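Local coordinates for protein Cas13d (uncultured Ruminococcus sp, PDB 6IV9) that binds CRISPR RNA and, through its two HEPN domains, directs maturation of that RNA and cleavage of target RNA, at residues V82-V87 and S103-G108; I115-K120 and V127-S132. The protein carries 2 engineered substitutions. One frame throughout, in Å; residues are numbered along the deposited sequence.

Contact 1. Residues V82-V87 and S103-G108; sequences VLEYEV and SNIELG
Both carboxylate oxygens of Glu84 are gripped by the loop residues Ser103 and Asn104, just before strand 105-110. OE2 accepts the backbone N of Asn104 at 2.7 Å through its syn lone pair, in a nearly straight bond (168°). OE1 takes the hydroxyl OG of Ser103, also at 2.7 Å and from the syn side, slightly out of the carboxylate plane. Ser74 bonds OE2 as well and Ser98 bonds OE1, so the buried acid is held in a fixed rotation. Lys120 reaches the same Ser103 hydroxyl and would favour a charged carboxylate nearby. A bend at chi2 (-85°) turns the carboxylate to Ser103 and Asn104, while CG of Glu84 packs on CG1 of Ile105 at 3.9 Å.

The Tyr85 hydroxyl both gives and takes. OH donates to Ile105 O at 3.2 Å, near the ring plane, and accepts Leu107 N at 3.2 Å. Leu107 CB sits over the centre of one ring face, 3.7 Å from the centroid, a CH-pi contact. Leu107 CD2 continues past the ring to Val87 CG2 at 3.9 Å. A phenylalanine here would keep the ring packing but would probably leave Leu107 N and Ile105 O without this shared partner.

Glu84 and Tyr85 both face Ile72 of strand 69-75, a classic beta bulge. Side chains of strand 81-88 thus meet the backbone edge of strand 105-110, an outermost strand of a second antiparallel sheet.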
loop_
_atom_site.group_PDB
_atom_site.type_symbol
_atom_site.label_atom_id
_atom_site.label_comp_id
_atom_site.label_asym_id
_atom_site.label_seq_id
_atom_site.Cartn_x
_atom_site.Cartn_y
_atom_site.Cartn_z
ATOM N N VAL A 82 -10.611 -26.420 -4.235
ATOM C CA VAL A 82 -11.262 -27.747 -4.120
ATOM C C VAL A 82 -10.607 -28.609 -5.195
ATOM O O VAL A 82 -10.754 -28.281 -6.352
ATOM C CB VAL A 82 -12.777 -27.647 -4.356
ATOM C CG1 VAL A 82 -13.418 -29.012 -4.464
ATOM C CG2 VAL A 82 -13.463 -26.815 -3.302
ATOM N N LEU A 83 -9.862 -29.632 -4.801
ATOM C CA LEU A 83 -9.264 -30.499 -5.839
ATOM C C LEU A 83 -10.425 -31.236 -6.499
ATOM O O LEU A 83 -11.194 -31.870 -5.799
ATOM C CB LEU A 83 -8.281 -31.472 -5.196
ATOM C CG LEU A 83 -6.844 -30.982 -5.152
ATOM C CD1 LEU A 83 -6.017 -31.809 -4.191
ATOM C CD2 LEU A 83 -6.251 -31.002 -6.536
ATOM N N GLU A 84 -10.538 -31.124 -7.808
ATOM C CA GLU A 84 -11.688 -31.743 -8.488
ATOM C C GLU A 84 -11.262 -32.989 -9.251
ATOM O O GLU A 84 -11.891 -34.017 -9.088
ATOM C CB GLU A 84 -12.284 -30.746 -9.475
ATOM C CG GLU A 84 -12.989 -29.578 -8.816
ATOM C CD GLU A 84 -14.438 -29.825 -8.440
ATOM O OE1 GLU A 84 -14.879 -30.945 -8.566
ATOM O OE2 GLU A 84 -15.096 -28.893 -8.032
ATOM N N TYR A 85 -10.258 -32.864 -10.104
ATOM C CA TYR A 85 -9.888 -34.031 -10.926
ATOM C C TYR A 85 -8.387 -34.164 -11.099
ATOM O O TYR A 85 -7.684 -33.193 -11.072
ATOM C CB TYR A 85 -10.450 -33.875 -12.335
ATOM C CG TYR A 85 -11.948 -33.829 -12.402
ATOM C CD1 TYR A 85 -12.615 -32.633 -12.282
ATOM C CD2 TYR A 85 -12.692 -34.975 -12.573
ATOM C CE1 TYR A 85 -13.988 -32.567 -12.331
ATOM C CE2 TYR A 85 -14.068 -34.929 -12.629
ATOM C CZ TYR A 85 -14.717 -33.721 -12.495
ATOM O OH TYR A 85 -16.070 -33.647 -12.541
ATOM N N GLU A 86 -7.964 -35.401 -11.293
ATOM C CA GLU A 86 -6.576 -35.704 -11.673
ATOM C C GLU A 86 -6.673 -36.255 -13.093
ATOM O O GLU A 86 -7.495 -37.112 -13.305
ATOM C CB GLU A 86 -5.967 -36.723 -10.727
ATOM C CG GLU A 86 -4.600 -37.162 -11.164
ATOM C CD GLU A 86 -4.080 -38.264 -10.277
ATOM O OE1 GLU A 86 -4.332 -38.210 -9.080
ATOM O OE2 GLU A 86 -3.456 -39.162 -10.793
ATOM N N VAL A 87 -5.890 -35.726 -14.017
ATOM C CA VAL A 87 -5.938 -36.156 -15.438
ATOM C C VAL A 87 -4.565 -36.679 -15.844
ATOM O O VAL A 87 -3.585 -36.080 -15.461
ATOM C CB VAL A 87 -6.378 -35.005 -16.358
ATOM C CG1 VAL A 87 -6.387 -35.399 -17.817
ATOM C CG2 VAL A 87 -7.707 -34.421 -15.948
ATOM N N SER A 103 -18.110 -30.991 -5.156
ATOM C CA SER A 103 -17.782 -30.703 -6.576
ATOM C C SER A 103 -18.526 -29.487 -7.131
ATOM O O SER A 103 -19.712 -29.386 -6.932
ATOM C CB SER A 103 -17.964 -31.910 -7.435
ATOM O OG SER A 103 -17.462 -31.667 -8.723
ATOM N N ASN A 104 -17.797 -28.632 -7.849
ATOM C CA ASN A 104 -18.352 -27.396 -8.447
ATOM C C ASN A 104 -18.354 -27.456 -9.973
ATOM O O ASN A 104 -19.019 -26.645 -10.579
ATOM C CB ASN A 104 -17.543 -26.188 -7.998
ATOM C CG ASN A 104 -17.640 -26.028 -6.505
ATOM O OD1 ASN A 104 -18.728 -26.070 -5.968
ATOM N ND2 ASN A 104 -16.516 -25.896 -5.837
ATOM N N ILE A 105 -17.597 -28.372 -10.550
ATOM C CA ILE A 105 -17.514 -28.436 -12.024
ATOM C C ILE A 105 -17.558 -29.887 -12.473
ATOM O O ILE A 105 -17.143 -30.742 -11.725
ATOM C CB ILE A 105 -16.246 -27.734 -12.512
ATOM C CG1 ILE A 105 -15.000 -28.320 -11.857
ATOM C CG2 ILE A 105 -16.351 -26.239 -12.296
ATOM C CD1 ILE A 105 -13.719 -27.744 -12.367
ATOM N N GLU A 106 -18.060 -30.098 -13.683
ATOM C CA GLU A 106 -18.158 -31.438 -14.298
ATOM C C GLU A 106 -17.172 -31.460 -15.456
ATOM O O GLU A 106 -17.235 -30.582 -16.278
ATOM C CB GLU A 106 -19.582 -31.671 -14.789
ATOM C CG GLU A 106 -19.744 -32.933 -15.589
ATOM C CD GLU A 106 -20.839 -33.854 -15.095
ATOM O OE1 GLU A 106 -21.855 -33.351 -14.600
ATOM O OE2 GLU A 106 -20.676 -35.070 -15.218
ATOM N N LEU A 107 -16.259 -32.414 -15.453
ATOM C CA LEU A 107 -15.278 -32.486 -16.545
ATOM C C LEU A 107 -15.873 -33.270 -17.708
ATOM O O LEU A 107 -16.401 -34.339 -17.498
ATOM C CB LEU A 107 -13.999 -33.145 -16.035
ATOM C CG LEU A 107 -12.746 -32.895 -16.864
ATOM C CD1 LEU A 107 -12.477 -31.420 -16.992
ATOM C CD2 LEU A 107 -11.546 -33.597 -16.262
ATOM N N GLY A 108 -15.774 -32.703 -18.891
ATOM C CA GLY A 108 -16.239 -33.368 -20.107
ATOM C C GLY A 108 -15.068 -34.019 -20.805
ATOM O O GLY A 108 -14.254 -34.632 -20.144
#

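Contact 2. Residues I115-K120 and V127-S132; sequences ITFSSK and VEINTS. With nucleotides of chain B.
Thr116 OG1 donates to Asn130 OD1 at 2.7 Å, nearly in line with the amide C=O. The two side chains lie side by side, pointing the same way from a non-hydrogen-bonded pair. Thr116 OG1 stands beside its backbone N (chi1 -60°), which turns it to Asn130 and leaves the methyl CG2 on the side of Glu128.

On either side of this pair lie hydrogen-bonded pairs. Phe117 and Ile129 exchange two bonds, the shorter from Ile129 N to Phe117 O at 2.7 Å. Ile115 and Thr131 exchange two more, each 2.9 Å long. Beyond Phe117 a water takes over: it accepts from Ser119 N and donates to Val127 O, both at 2.8 Å.

The side chains of Ile115, Phe117, Ile129 and Thr131 share the other face. Phe117 CG sits between its backbone N and carbonyl carbon (chi1 78°), which brings the ring to Ile129. Ile129 CG2 meets Phe117 CE1 at 3.6 Å, and Ile129 CB makes an off-centre CH-pi contact with the ring. Thr131 CG2 rests against Ile115 CB at 3.8 Å.

At the end of the strand, Ser132 OG comes within 3.6 Å of C1' of nucleotide G6 of chain B, so the hairpin reaches the bound RNA. Helix 54-58 covers the apolar face, with Val55 on both Phe117 and Thr131. Strand 114-119 is the middle strand of its sheet, between 105-110 and 129-132.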
loop_
_atom_site.group_PDB
_atom_site.type_symbol
_atom_site.label_atom_id
_atom_site.label_comp_id
_atom_site.label_asym_id
_atom_site.label_seq_id
_atom_site.Cartn_x
_atom_site.Cartn_y
_atom_site.Cartn_z
ATOM N N ILE A 115 -9.807 -28.957 -23.166
ATOM C CA ILE A 115 -10.484 -29.461 -21.953
ATOM C C ILE A 115 -11.881 -28.854 -21.978
ATOM O O ILE A 115 -11.980 -27.657 -22.115
ATOM C CB ILE A 115 -9.722 -29.042 -20.693
ATOM C CG1 ILE A 115 -8.366 -29.741 -20.598
ATOM C CG2 ILE A 115 -10.572 -29.277 -19.467
ATOM C CD1 ILE A 115 -7.454 -29.139 -19.580
ATOM N N THR A 116 -12.900 -29.691 -21.882
ATOM C CA THR A 116 -14.278 -29.171 -21.879
ATOM C C THR A 116 -14.854 -29.427 -20.502
ATOM O O THR A 116 -14.592 -30.453 -19.956
ATOM C CB THR A 116 -15.155 -29.832 -22.940
ATOM O OG1 THR A 116 -14.567 -29.574 -24.204
ATOM C CG2 THR A 116 -16.554 -29.278 -22.954
ATOM N N PHE A 117 -15.585 -28.469 -19.973
ATOM C CA PHE A 117 -16.181 -28.651 -18.639
ATOM C C PHE A 117 -17.399 -27.749 -18.523
ATOM O O PHE A 117 -17.631 -26.931 -19.357
ATOM C CB PHE A 117 -15.163 -28.376 -17.535
ATOM C CG PHE A 117 -14.920 -26.914 -17.279
ATOM C CD1 PHE A 117 -14.139 -26.172 -18.139
ATOM C CD2 PHE A 117 -15.492 -26.282 -16.198
ATOM C CE1 PHE A 117 -13.921 -24.829 -17.909
ATOM C CE2 PHE A 117 -15.265 -24.940 -15.967
ATOM C CZ PHE A 117 -14.488 -24.219 -16.829
ATOM N N SER A 118 -18.158 -27.960 -17.473
ATOM C CA SER A 118 -19.336 -27.117 -17.222
ATOM C C SER A 118 -19.517 -26.973 -15.715
ATOM O O SER A 118 -18.955 -27.751 -14.975
ATOM C CB SER A 118 -20.556 -27.666 -17.913
ATOM O OG SER A 118 -20.913 -28.912 -17.384
ATOM N N SER A 119 -20.229 -25.940 -15.315
ATOM C CA SER A 119 -20.533 -25.699 -13.893
ATOM C C SER A 119 -21.596 -26.687 -13.422
ATOM O O SER A 119 -22.465 -27.004 -14.192
ATOM C CB SER A 119 -20.997 -24.292 -13.698
ATOM O OG SER A 119 -21.523 -24.124 -12.414
ATOM N N LYS A 120 -21.511 -27.121 -12.177
ATOM C CA LYS A 120 -22.551 -27.995 -11.596
ATOM C C LYS A 120 -23.592 -27.118 -10.893
ATOM O O LYS A 120 -24.525 -27.672 -10.345
ATOM C CB LYS A 120 -21.905 -28.966 -10.608
ATOM C CG LYS A 120 -21.221 -30.156 -11.251
ATOM C CD LYS A 120 -20.695 -31.168 -10.291
ATOM C CE LYS A 120 -20.030 -32.322 -11.005
ATOM N NZ LYS A 120 -19.108 -33.086 -10.135
ATOM N N VAL A 127 -23.820 -24.346 -19.536
ATOM C CA VAL A 127 -23.142 -24.273 -20.861
ATOM C C VAL A 127 -21.775 -24.965 -20.798
ATOM O O VAL A 127 -21.160 -24.950 -19.759
ATOM C CB VAL A 127 -22.975 -22.807 -21.292
ATOM C CG1 VAL A 127 -22.110 -22.044 -20.320
ATOM C CG2 VAL A 127 -22.436 -22.665 -22.697
ATOM N N GLU A 128 -21.372 -25.596 -21.893
ATOM C CA GLU A 128 -20.042 -26.235 -21.982
ATOM C C GLU A 128 -19.001 -25.139 -22.204
ATOM O O GLU A 128 -19.221 -24.293 -23.050
ATOM C CB GLU A 128 -19.966 -27.190 -23.165
ATOM C CG GLU A 128 -20.656 -28.508 -22.925
ATOM C CD GLU A 128 -20.457 -29.495 -24.058
ATOM O OE1 GLU A 128 -20.638 -29.098 -25.204
ATOM O OE2 GLU A 128 -20.094 -30.630 -23.774
ATOM N N ILE A 129 -17.900 -25.215 -21.473
ATOM C CA ILE A 129 -16.790 -24.233 -21.581
ATOM C C ILE A 129 -15.570 -24.973 -22.112
ATOM O O ILE A 129 -15.284 -26.018 -21.606
ATOM C CB ILE A 129 -16.468 -23.611 -20.215
ATOM C CG1 ILE A 129 -17.691 -22.981 -19.560
ATOM C CG2 ILE A 129 -15.343 -22.616 -20.360
ATOM C CD1 ILE A 129 -18.231 -21.845 -20.340
ATOM N N ASN A 130 -14.914 -24.423 -23.114
ATOM C CA ASN A 130 -13.703 -25.059 -23.669
ATOM C C ASN A 130 -12.500 -24.211 -23.270
ATOM O O ASN A 130 -12.552 -23.020 -23.446
ATOM C CB ASN A 130 -13.779 -25.213 -25.182
ATOM C CG ASN A 130 -14.983 -26.016 -25.606
ATOM O OD1 ASN A 130 -15.054 -27.205 -25.358
ATOM N ND2 ASN A 130 -15.946 -25.352 -26.203
ATOM N N THR A 131 -11.475 -24.855 -22.736
ATOM C CA THR A 131 -10.223 -24.187 -22.324
ATOM C C THR A 131 -9.054 -24.972 -22.920
ATOM O O THR A 131 -9.226 -26.153 -23.190
ATOM C CB THR A 131 -10.167 -24.041 -20.802
ATOM O OG1 THR A 131 -9.154 -23.095 -20.493
ATOM C CG2 THR A 131 -9.847 -25.323 -20.082
ATOM N N SER A 132 -7.939 -24.303 -23.172
ATOM C CA SER A 132 -6.753 -24.988 -23.731
ATOM C C SER A 132 -6.212 -25.999 -22.735
ATOM O O SER A 132 -6.222 -25.717 -21.567
ATOM C CB SER A 132 -5.654 -24.031 -24.027
ATOM O OG SER A 132 -6.122 -22.940 -24.750
ATOM P P G B 6 0.792 -21.883 -28.827
ATOM O OP1 G B 6 1.509 -23.075 -29.265
ATOM O OP2 G B 6 0.715 -20.742 -29.682
ATOM O "O5'" G B 6 -0.727 -22.208 -28.563
ATOM C "C5'" G B 6 -1.143 -23.393 -27.876
ATOM C "C4'" G B 6 -2.642 -23.493 -27.841
ATOM O "O4'" G B 6 -3.195 -22.345 -27.134
ATOM C "C3'" G B 6 -3.350 -23.443 -29.214
ATOM O "O3'" G B 6 -3.402 -24.729 -29.800
ATOM C "C2'" G B 6 -4.745 -22.986 -28.829
ATOM O "O2'" G B 6 -5.506 -24.043 -28.253
ATOM C "C1'" G B 6 -4.409 -21.933 -27.773
ATOM N N9 G B 6 -4.211 -20.587 -28.299
ATOM C C8 G B 6 -3.029 -19.959 -28.589
ATOM N N7 G B 6 -3.189 -18.738 -29.006
ATOM C C5 G B 6 -4.562 -18.555 -29.003
ATOM C C6 G B 6 -5.337 -17.447 -29.406
ATOM O O6 G B 6 -4.957 -16.344 -29.769
ATOM N N1 G B 6 -6.697 -17.712 -29.303
ATOM C C2 G B 6 -7.234 -18.913 -28.966
ATOM N N2 G B 6 -8.569 -18.979 -28.959
ATOM N N3 G B 6 -6.525 -19.952 -28.561
ATOM C C4 G B 6 -5.205 -19.697 -28.597
HETATM O O HOH W 1 -21.586 -24.250 -17.109
#

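In the fold
Contact 1 closes before contact 2 opens along the chain, and their centres are 11 Å apart. Strand 105-110 belongs to contact 1 and its neighbour 114-119 to contact 2, both within one three-stranded antiparallel sheet. Strand 81-88 comes from the preceding four-stranded sheet, so contact 1 joins two sheets while contact 2 is a hairpin inside the second. They also touch directly: Gly108 N lies 2.8 Å from Thr116 O, a probable hydrogen bond. Their centres lie about 36 and 37 Å from the centre of the mainly helical chain, on the same side of it. Together they link the four-stranded sheet, through the three-stranded one, to the strand that borders the bound RNA.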